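Side-chain contacts in 2-polyprenyl-6-methoxyphenol hydroxylase-like FAD-dependent oxidoreductase (Streptomyces sp. NRRL 11266, PDB 6UI5), which is a flavoprotein that binds flavin-adenine dinucleotide and joins a Rossmann-type FAD-binding domain to a thioredoxin-like C-terminal region: residues 278-283 / 325-330; 375-380 / 399-404; 388-393 / 492-497. One frame throughout, in Å; residues are numbered along the deposited sequence.

Three contacts illustrate how chemistry follows place in a fold. Interaction 1 is fully buried within the FAD-binding domain, where two aromatic rings and one hydroxyl-to-carbonyl bond join strand 279-281 to helix 325-346. Interactions 2 and 3 are only partly buried, and both draw on the long loop between helix 369-379 and strand 411-414. Interaction 2 ties that loop back to the helix by charge, whereas interaction 3 lays it against helix 484-495 through weak polar and apolar touches. Interaction 3 touches both of the others, which do not touch each other: Trp494 packs on Ser326 and Glu330 of interaction 1, and Ile388 packs on Leu403 and Gly404 of interaction 2.

Interaction 1 (278-283 / 325-330); sequences RVFIAG and DSYHVE
Phe280 is the first residue of 278-283 to meet the helix, its ring turned to Tyr327 in an offset edge-to-face pair. The edge belongs to Phe280 and the face to Tyr327; the centroids lie 5.6 Å apart and the planes stand at 76°. Closest are the two CD2 atoms, Phe280 CD2 lying 3.6 Å from Tyr327 CD2, and the side chains run past each other in opposite directions. At Ile281 the backbone takes over: its carbonyl O lies in the plane of the Tyr327 ring and accepts a hydrogen bond from Tyr327 OH. The modelled separation of Tyr327 OH and Ile281 O, 2.4 Å, is so short that its exact value is doubtful. Tyr327 reaches this carbonyl because its CG stands trans to the backbone N (chi1 173°), carrying the ring off the helix toward the end of the strand. Ala282 follows, with CB 3.3 Å from Tyr327 OH. Ala282 and Gly283 touch the bound FAD, though the side chain of Ala282 stays about 6 Å from it. The strand is an outermost one of the parallel Rossmann-type sheet within this chain, hydrogen-bonded to strand 150-153, while Leu307 of helix 295-316 packs against both Phe280 and Tyr327.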
loop_
_atom_site.group_PDB
_atom_site.type_symbol
_atom_site.label_atom_id
_atom_site.label_comp_id
_atom_site.label_asym_id
_atom_site.label_seq_id
_atom_site.Cartn_x
_atom_site.Cartn_y
_atom_site.Cartn_z
ATOM N N ARG A 278 -27.183 -18.807 18.090
ATOM C CA ARG A 278 -27.826 -18.248 19.286
ATOM C C ARG A 278 -26.883 -17.383 20.111
ATOM O O ARG A 278 -27.349 -16.590 20.936
ATOM C CB ARG A 278 -28.436 -19.330 20.176
ATOM C CG ARG A 278 -29.510 -20.138 19.530
ATOM C CD ARG A 278 -30.863 -19.737 20.072
ATOM N NE ARG A 278 -31.931 -20.491 19.423
ATOM C CZ ARG A 278 -33.175 -20.053 19.264
ATOM N NH1 ARG A 278 -33.531 -18.852 19.698
ATOM N NH2 ARG A 278 -34.062 -20.825 18.656
ATOM N N VAL A 279 -25.573 -17.484 19.882
ATOM C CA VAL A 279 -24.598 -16.620 20.548
ATOM C C VAL A 279 -23.873 -15.784 19.501
ATOM O O VAL A 279 -23.165 -16.324 18.640
ATOM C CB VAL A 279 -23.599 -17.423 21.397
ATOM C CG1 VAL A 279 -22.687 -16.473 22.127
ATOM C CG2 VAL A 279 -24.346 -18.304 22.386
ATOM N N PHE A 280 -24.053 -14.470 19.570
ATOM C CA PHE A 280 -23.328 -13.524 18.729
ATOM C C PHE A 280 -22.373 -12.728 19.591
ATOM O O PHE A 280 -22.406 -12.795 20.831
ATOM C CB PHE A 280 -24.274 -12.567 17.992
ATOM C CG PHE A 280 -25.288 -13.259 17.146
ATOM C CD1 PHE A 280 -26.392 -13.858 17.715
ATOM C CD2 PHE A 280 -25.139 -13.328 15.791
ATOM C CE1 PHE A 280 -27.338 -14.486 16.938
ATOM C CE2 PHE A 280 -26.093 -13.961 15.003
ATOM C CZ PHE A 280 -27.184 -14.539 15.579
ATOM N N ILE A 281 -21.515 -11.958 18.919
ATOM C CA ILE A 281 -20.630 -11.034 19.615
ATOM C C ILE A 281 -20.457 -9.814 18.733
ATOM O O ILE A 281 -20.653 -9.869 17.519
ATOM C CB ILE A 281 -19.255 -11.642 19.968
ATOM C CG1 ILE A 281 -18.584 -12.217 18.738
ATOM C CG2 ILE A 281 -19.380 -12.699 21.063
ATOM C CD1 ILE A 281 -17.118 -12.468 18.960
ATOM N N ALA A 282 -20.069 -8.704 19.353
ATOM C CA ALA A 282 -20.071 -7.427 18.656
ATOM C C ALA A 282 -19.138 -6.468 19.378
ATOM O O ALA A 282 -18.767 -6.686 20.535
ATOM C CB ALA A 282 -21.488 -6.848 18.564
ATOM N N GLY A 283 -18.767 -5.407 18.669
ATOM C CA GLY A 283 -17.867 -4.415 19.219
ATOM C C GLY A 283 -16.507 -4.987 19.553
ATOM O O GLY A 283 -15.919 -5.747 18.777
ATOM N N ASP A 325 -27.106 -15.247 9.304
ATOM C CA ASP A 325 -25.756 -15.628 8.919
ATOM C C ASP A 325 -25.067 -14.514 8.161
ATOM O O ASP A 325 -23.840 -14.551 7.998
ATOM C CB ASP A 325 -25.775 -16.923 8.104
ATOM C CG ASP A 325 -25.976 -18.164 8.977
ATOM O OD1 ASP A 325 -25.512 -18.190 10.145
ATOM O OD2 ASP A 325 -26.606 -19.123 8.490
ATOM N N SER A 326 -25.832 -13.530 7.679
ATOM C CA SER A 326 -25.233 -12.388 7.013
ATOM C C SER A 326 -24.636 -11.419 8.016
ATOM O O SER A 326 -23.825 -10.564 7.627
ATOM C CB SER A 326 -26.257 -11.659 6.138
ATOM O OG SER A 326 -27.117 -10.832 6.912
ATOM N N TYR A 327 -25.017 -11.533 9.293
ATOM C CA TYR A 327 -24.312 -10.771 10.317
ATOM C C TYR A 327 -22.817 -11.052 10.239
ATOM O O TYR A 327 -22.018 -10.143 9.971
ATOM C CB TYR A 327 -24.858 -11.090 11.698
ATOM C CG TYR A 327 -24.046 -10.447 12.796
ATOM C CD1 TYR A 327 -24.083 -9.074 12.989
ATOM C CD2 TYR A 327 -23.239 -11.212 13.632
ATOM C CE1 TYR A 327 -23.345 -8.477 13.971
ATOM C CE2 TYR A 327 -22.506 -10.623 14.633
ATOM C CZ TYR A 327 -22.562 -9.256 14.793
ATOM O OH TYR A 327 -21.830 -8.640 15.766
ATOM N N HIS A 328 -22.416 -12.325 10.404
ATOM C CA HIS A 328 -20.990 -12.627 10.306
ATOM C C HIS A 328 -20.406 -12.182 8.964
ATOM O O HIS A 328 -19.335 -11.561 8.915
ATOM C CB HIS A 328 -20.694 -14.112 10.505
ATOM C CG HIS A 328 -19.258 -14.445 10.217
ATOM N ND1 HIS A 328 -18.274 -14.401 11.188
ATOM C CD2 HIS A 328 -18.620 -14.728 9.049
ATOM C CE1 HIS A 328 -17.104 -14.695 10.638
ATOM N NE2 HIS A 328 -17.285 -14.895 9.340
ATOM N N VAL A 329 -21.063 -12.536 7.855
ATOM C CA VAL A 329 -20.485 -12.224 6.549
ATOM C C VAL A 329 -20.203 -10.737 6.434
ATOM O O VAL A 329 -19.090 -10.313 6.097
ATOM C CB VAL A 329 -21.414 -12.682 5.420
ATOM C CG1 VAL A 329 -20.771 -12.328 4.079
ATOM C CG2 VAL A 329 -21.679 -14.151 5.545
ATOM N N GLU A 330 -21.216 -9.927 6.719
ATOM C CA GLU A 330 -21.086 -8.495 6.527
ATOM C C GLU A 330 -20.117 -7.899 7.528
ATOM O O GLU A 330 -19.277 -7.071 7.159
ATOM C CB GLU A 330 -22.461 -7.836 6.637
ATOM C CG GLU A 330 -23.191 -7.851 5.317
ATOM C CD GLU A 330 -24.699 -7.808 5.472
ATOM O OE1 GLU A 330 -25.396 -8.266 4.541
ATOM O OE2 GLU A 330 -25.186 -7.308 6.509
#

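Interaction 2 (375-380 / 399-404); sequences LAEIVT and GDRLLG
Glu377 and Arg401 form a salt bridge between the last turns of helix 369-379 and an Asx turn in the loop that follows it. A single guanidinium nitrogen does the touching: Arg401 NH2 faces both carboxylate oxygens, 2.6 Å from Glu377 OE1 and 2.8 Å from Glu377 OE2, the latter a weak hydrogen bond. Glu377 CD lies in the guanidinium plane, at its edge, although the two flat groups are twisted 36° apart. The glutamate extends beyond CG, whereas the arginine, poorly ordered, is modelled folded at its second torsion (chi2 -87°) and bent again at the third. Glu377 OE2 also has a salt bridge to Arg405, its stronger partner, so two arginines share one largely buried carboxylate, which probably favours its ionised form.

Farther out, the Asx turn shapes the backbone carrying Arg401: Leu402 N gives a hydrogen bond of 3.0 Å to Asp400 OD1 at 161°, arriving from above the carboxylate plane. Asp400 OD2 is held by His477. On the helix side, Ala376 O accepts from two groups of Thr380, the backbone N at 3.2 Å and, in the carbonyl plane, OG1 at 2.6 Å.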
loop_
_atom_site.group_PDB
_atom_site.type_symbol
_atom_site.label_atom_id
_atom_site.label_comp_id
_atom_site.label_asym_id
_atom_site.label_seq_id
_atom_site.Cartn_x
_atom_site.Cartn_y
_atom_site.Cartn_z
ATOM N N LEU A 375 -9.685 4.022 1.202
ATOM C CA LEU A 375 -9.218 4.208 2.584
ATOM C C LEU A 375 -10.072 5.212 3.346
ATOM O O LEU A 375 -10.471 4.945 4.480
ATOM C CB LEU A 375 -7.762 4.653 2.602
ATOM C CG LEU A 375 -6.740 3.619 2.127
ATOM C CD1 LEU A 375 -5.342 4.223 2.121
ATOM C CD2 LEU A 375 -6.785 2.359 2.996
ATOM N N ALA A 376 -10.387 6.356 2.728
ATOM C CA ALA A 376 -11.229 7.358 3.384
ATOM C C ALA A 376 -12.595 6.796 3.747
ATOM O O ALA A 376 -13.175 7.160 4.779
ATOM C CB ALA A 376 -11.403 8.588 2.493
ATOM N N GLU A 377 -13.140 5.939 2.900
ATOM C CA GLU A 377 -14.435 5.342 3.202
ATOM C C GLU A 377 -14.348 4.452 4.424
ATOM O O GLU A 377 -15.247 4.466 5.279
ATOM C CB GLU A 377 -14.929 4.518 2.017
ATOM C CG GLU A 377 -15.400 5.355 0.858
ATOM C CD GLU A 377 -16.150 4.512 -0.143
ATOM O OE1 GLU A 377 -17.071 5.072 -0.775
ATOM O OE2 GLU A 377 -15.838 3.285 -0.282
ATOM N N ILE A 378 -13.289 3.652 4.502
ATOM C CA ILE A 378 -13.181 2.659 5.560
ATOM C C ILE A 378 -12.863 3.324 6.905
ATOM O O ILE A 378 -13.586 3.133 7.886
ATOM C CB ILE A 378 -12.146 1.612 5.135
ATOM C CG1 ILE A 378 -12.852 0.638 4.227
ATOM C CG2 ILE A 378 -11.530 0.886 6.312
ATOM C CD1 ILE A 378 -11.931 -0.249 3.561
ATOM N N VAL A 379 -11.839 4.184 6.949
ATOM C CA VAL A 379 -11.495 4.836 8.208
ATOM C C VAL A 379 -12.592 5.773 8.679
ATOM O O VAL A 379 -12.611 6.115 9.860
ATOM C CB VAL A 379 -10.143 5.605 8.151
ATOM C CG1 VAL A 379 -9.097 4.774 7.438
ATOM C CG2 VAL A 379 -10.277 6.967 7.491
ATOM N N THR A 380 -13.525 6.195 7.812
ATOM C CA THR A 380 -14.657 6.965 8.339
ATOM C C THR A 380 -15.875 6.093 8.616
ATOM O O THR A 380 -16.930 6.617 9.006
ATOM C CB THR A 380 -15.048 8.109 7.413
ATOM O OG1 THR A 380 -15.413 7.580 6.125
ATOM C CG2 THR A 380 -13.898 9.102 7.248
ATOM N N GLY A 399 -19.277 0.460 -12.140
ATOM C CA GLY A 399 -19.018 0.643 -10.726
ATOM C C GLY A 399 -20.133 1.442 -10.061
ATOM O O GLY A 399 -20.353 2.620 -10.400
ATOM N N ASP A 400 -20.841 0.817 -9.116
ATOM C CA ASP A 400 -21.955 1.430 -8.401
ATOM C C ASP A 400 -21.492 1.799 -6.997
ATOM O O ASP A 400 -21.039 0.936 -6.240
ATOM C CB ASP A 400 -23.146 0.469 -8.345
ATOM C CG ASP A 400 -24.413 1.115 -7.798
ATOM O OD1 ASP A 400 -24.376 2.285 -7.368
ATOM O OD2 ASP A 400 -25.452 0.427 -7.777
ATOM N N ARG A 401 -21.623 3.076 -6.652
ATOM C CA ARG A 401 -21.181 3.616 -5.377
ATOM C C ARG A 401 -22.302 3.703 -4.354
ATOM O O ARG A 401 -22.092 4.235 -3.258
ATOM C CB ARG A 401 -20.559 4.996 -5.598
ATOM C CG ARG A 401 -19.145 4.908 -6.164
ATOM C CD ARG A 401 -18.138 4.769 -5.042
ATOM N NE ARG A 401 -17.184 3.669 -5.182
ATOM C CZ ARG A 401 -16.443 3.208 -4.180
ATOM N NH1 ARG A 401 -15.594 2.194 -4.376
ATOM N NH2 ARG A 401 -16.539 3.755 -2.963
ATOM N N LEU A 402 -23.491 3.214 -4.690
ATOM C CA LEU A 402 -24.635 3.303 -3.793
ATOM C C LEU A 402 -25.067 1.961 -3.224
ATOM O O LEU A 402 -25.435 1.892 -2.043
ATOM C CB LEU A 402 -25.822 3.964 -4.515
ATOM C CG LEU A 402 -25.554 5.393 -5.006
ATOM C CD1 LEU A 402 -26.717 5.952 -5.792
ATOM C CD2 LEU A 402 -25.177 6.359 -3.866
ATOM N N LEU A 403 -25.029 0.892 -4.029
ATOM C CA LEU A 403 -25.449 -0.423 -3.553
ATOM C C LEU A 403 -24.600 -0.869 -2.374
ATOM O O LEU A 403 -23.370 -0.736 -2.381
ATOM C CB LEU A 403 -25.354 -1.469 -4.661
ATOM C CG LEU A 403 -26.643 -1.861 -5.390
ATOM C CD1 LEU A 403 -26.311 -2.755 -6.560
ATOM C CD2 LEU A 403 -27.646 -2.557 -4.483
ATOM N N GLY A 404 -25.274 -1.422 -1.370
ATOM C CA GLY A 404 -24.610 -1.940 -0.194
ATOM C C GLY A 404 -24.107 -0.890 0.754
ATOM O O GLY A 404 -23.274 -1.214 1.608
#

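Interaction 3 (388-393 / 492-497); sequences IAYEGV and RTWFGA
Tyr390 and Trp494 supply the polar link, a weak hydrogen bond from Trp494 NE1 to Tyr390 OH. It spans 3.2 Å between NE1 and OH and is markedly bent, with an N-H...O angle of 127°, even though the hydroxyl lies at the edge of the indole and in its plane. The same hydroxyl has a stronger partner in Ala475 O, on strand 474-477.

As an aromatic pair, the Tyr390 ring and the five-membered ring of Trp494 are oblique, neither stacked nor edge-to-face, their planes 78° apart and their centroids separated by 6.0 Å.

Van der Waals contacts complete the group. Thr493 packs against the edge of the Tyr390 ring, OG1 in its plane and 3.2 Å from Tyr390 CE1, a contact and not a hydrogen bond. With chi1 at 87°, OG1 is set between the backbone N and the carbonyl carbon, which also brings it over one face of the neighbouring indole, toward the rim. Thr493 CG2 lies 3.7 Å from Tyr390 CD1, and Ile388 CD1 approaches the indole obliquely, 4.3 Å from Trp494 CZ2. Beyond the segments, Trp494 makes a cation-pi contact with Arg469, and Tyr390 rests on Thr489 and Ala490 of helix 484-495.

The loop is thus laid against this helix, in the thioredoxin-like C-terminal region, by several modest touches. Because the phenol accepts from the indole and donates to a strand carbonyl, one hydroxyl links loop, helix and sheet; the bent indole bond suggests that the Ala475 carbonyl contributes more to fixing it.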
loop_
_atom_site.group_PDB
_atom_site.type_symbol
_atom_site.label_atom_id
_atom_site.label_comp_id
_atom_site.label_asym_id
_atom_site.label_seq_id
_atom_site.Cartn_x
_atom_site.Cartn_y
_atom_site.Cartn_z
ATOM N N ILE A 388 -23.941 -7.077 -2.326
ATOM C CA ILE A 388 -25.334 -7.230 -2.744
ATOM C C ILE A 388 -25.321 -7.994 -4.060
ATOM O O ILE A 388 -24.795 -7.496 -5.065
ATOM C CB ILE A 388 -26.048 -5.876 -2.903
ATOM C CG1 ILE A 388 -26.091 -5.089 -1.588
ATOM C CG2 ILE A 388 -27.456 -6.070 -3.505
ATOM C CD1 ILE A 388 -27.177 -5.510 -0.625
ATOM N N ALA A 389 -25.875 -9.206 -4.057
ATOM C CA ALA A 389 -26.064 -9.978 -5.280
ATOM C C ALA A 389 -27.300 -10.851 -5.125
ATOM O O ALA A 389 -27.679 -11.229 -4.015
ATOM C CB ALA A 389 -24.858 -10.848 -5.599
ATOM N N TYR A 390 -27.929 -11.170 -6.245
ATOM C CA TYR A 390 -29.147 -11.960 -6.233
ATOM C C TYR A 390 -29.058 -13.023 -7.310
ATOM O O TYR A 390 -28.389 -12.830 -8.336
ATOM C CB TYR A 390 -30.394 -11.078 -6.448
ATOM C CG TYR A 390 -30.519 -9.968 -5.434
ATOM C CD1 TYR A 390 -30.872 -10.250 -4.125
ATOM C CD2 TYR A 390 -30.269 -8.641 -5.781
ATOM C CE1 TYR A 390 -30.984 -9.253 -3.193
ATOM C CE2 TYR A 390 -30.382 -7.634 -4.859
ATOM C CZ TYR A 390 -30.735 -7.948 -3.549
ATOM O OH TYR A 390 -30.861 -6.976 -2.569
ATOM N N GLU A 391 -29.714 -14.156 -7.070
ATOM C CA GLU A 391 -29.723 -15.202 -8.080
ATOM C C GLU A 391 -30.449 -14.711 -9.325
ATOM O O GLU A 391 -31.466 -14.012 -9.236
ATOM C CB GLU A 391 -30.389 -16.477 -7.548
ATOM C CG GLU A 391 -29.423 -17.572 -7.029
ATOM C CD GLU A 391 -28.136 -17.744 -7.866
ATOM O OE1 GLU A 391 -28.140 -17.497 -9.093
ATOM O OE2 GLU A 391 -27.099 -18.136 -7.289
ATOM N N GLY A 392 -29.894 -15.029 -10.493
ATOM C CA GLY A 392 -30.540 -14.636 -11.733
ATOM C C GLY A 392 -30.090 -13.294 -12.254
ATOM O O GLY A 392 -29.684 -13.152 -13.420
ATOM N N VAL A 393 -30.192 -12.290 -11.387
ATOM C CA VAL A 393 -29.714 -10.934 -11.671
ATOM C C VAL A 393 -28.231 -11.011 -12.017
ATOM O O VAL A 393 -27.455 -11.653 -11.280
ATOM C CB VAL A 393 -29.947 -9.998 -10.465
ATOM C CG1 VAL A 393 -29.336 -8.619 -10.748
ATOM C CG2 VAL A 393 -31.427 -9.884 -10.172
ATOM N N ARG A 492 -37.577 -10.302 -1.171
ATOM C CA ARG A 492 -37.653 -11.661 -0.640
ATOM C C ARG A 492 -36.389 -12.030 0.132
ATOM O O ARG A 492 -36.464 -12.720 1.160
ATOM C CB ARG A 492 -37.904 -12.668 -1.751
ATOM C CG ARG A 492 -39.285 -12.523 -2.366
ATOM C CD ARG A 492 -39.445 -13.330 -3.662
ATOM N NE ARG A 492 -40.733 -13.050 -4.290
ATOM C CZ ARG A 492 -41.896 -13.538 -3.862
ATOM N NH1 ARG A 492 -41.932 -14.342 -2.802
ATOM N NH2 ARG A 492 -43.023 -13.220 -4.492
ATOM N N THR A 493 -35.220 -11.581 -0.337
ATOM C CA THR A 493 -34.011 -12.101 0.272
ATOM C C THR A 493 -33.712 -11.400 1.592
ATOM O O THR A 493 -33.182 -12.036 2.502
ATOM C CB THR A 493 -32.820 -12.017 -0.700
ATOM O OG1 THR A 493 -32.171 -10.744 -0.618
ATOM C CG2 THR A 493 -33.249 -12.289 -2.153
ATOM N N TRP A 494 -34.094 -10.127 1.734
ATOM C CA TRP A 494 -33.825 -9.343 2.932
ATOM C C TRP A 494 -35.021 -9.224 3.862
ATOM O O TRP A 494 -34.840 -9.209 5.080
ATOM C CB TRP A 494 -33.331 -7.943 2.558
ATOM C CG TRP A 494 -31.995 -8.003 1.930
ATOM C CD1 TRP A 494 -31.663 -7.575 0.695
ATOM C CD2 TRP A 494 -30.796 -8.541 2.511
ATOM N NE1 TRP A 494 -30.328 -7.809 0.448
ATOM C CE2 TRP A 494 -29.772 -8.406 1.548
ATOM C CE3 TRP A 494 -30.485 -9.103 3.758
ATOM C CZ2 TRP A 494 -28.459 -8.836 1.779
ATOM C CZ3 TRP A 494 -29.180 -9.533 3.988
ATOM C CH2 TRP A 494 -28.187 -9.392 3.003
ATOM N N PHE A 495 -36.240 -9.137 3.337
ATOM C CA PHE A 495 -37.403 -9.033 4.204
ATOM C C PHE A 495 -38.265 -10.286 4.172
ATOM O O PHE A 495 -39.298 -10.335 4.859
ATOM C CB PHE A 495 -38.239 -7.800 3.837
ATOM C CG PHE A 495 -37.482 -6.503 3.932
ATOM C CD1 PHE A 495 -36.768 -6.020 2.850
ATOM C CD2 PHE A 495 -37.489 -5.760 5.116
ATOM C CE1 PHE A 495 -36.072 -4.820 2.929
ATOM C CE2 PHE A 495 -36.798 -4.555 5.200
ATOM C CZ PHE A 495 -36.083 -4.082 4.106
ATOM N N GLY A 496 -37.874 -11.303 3.389
ATOM C CA GLY A 496 -38.547 -12.584 3.482
ATOM C C GLY A 496 -39.877 -12.648 2.747
ATOM O O GLY A 496 -40.162 -11.874 1.830
ATOM N N ALA A 497 -40.713 -13.587 3.194
ATOM C CA ALA A 497 -41.897 -13.988 2.449
ATOM C C ALA A 497 -42.857 -12.813 2.270
ATOM O O ALA A 497 -42.902 -11.903 3.098
ATOM C CB ALA A 497 -42.597 -15.148 3.151
#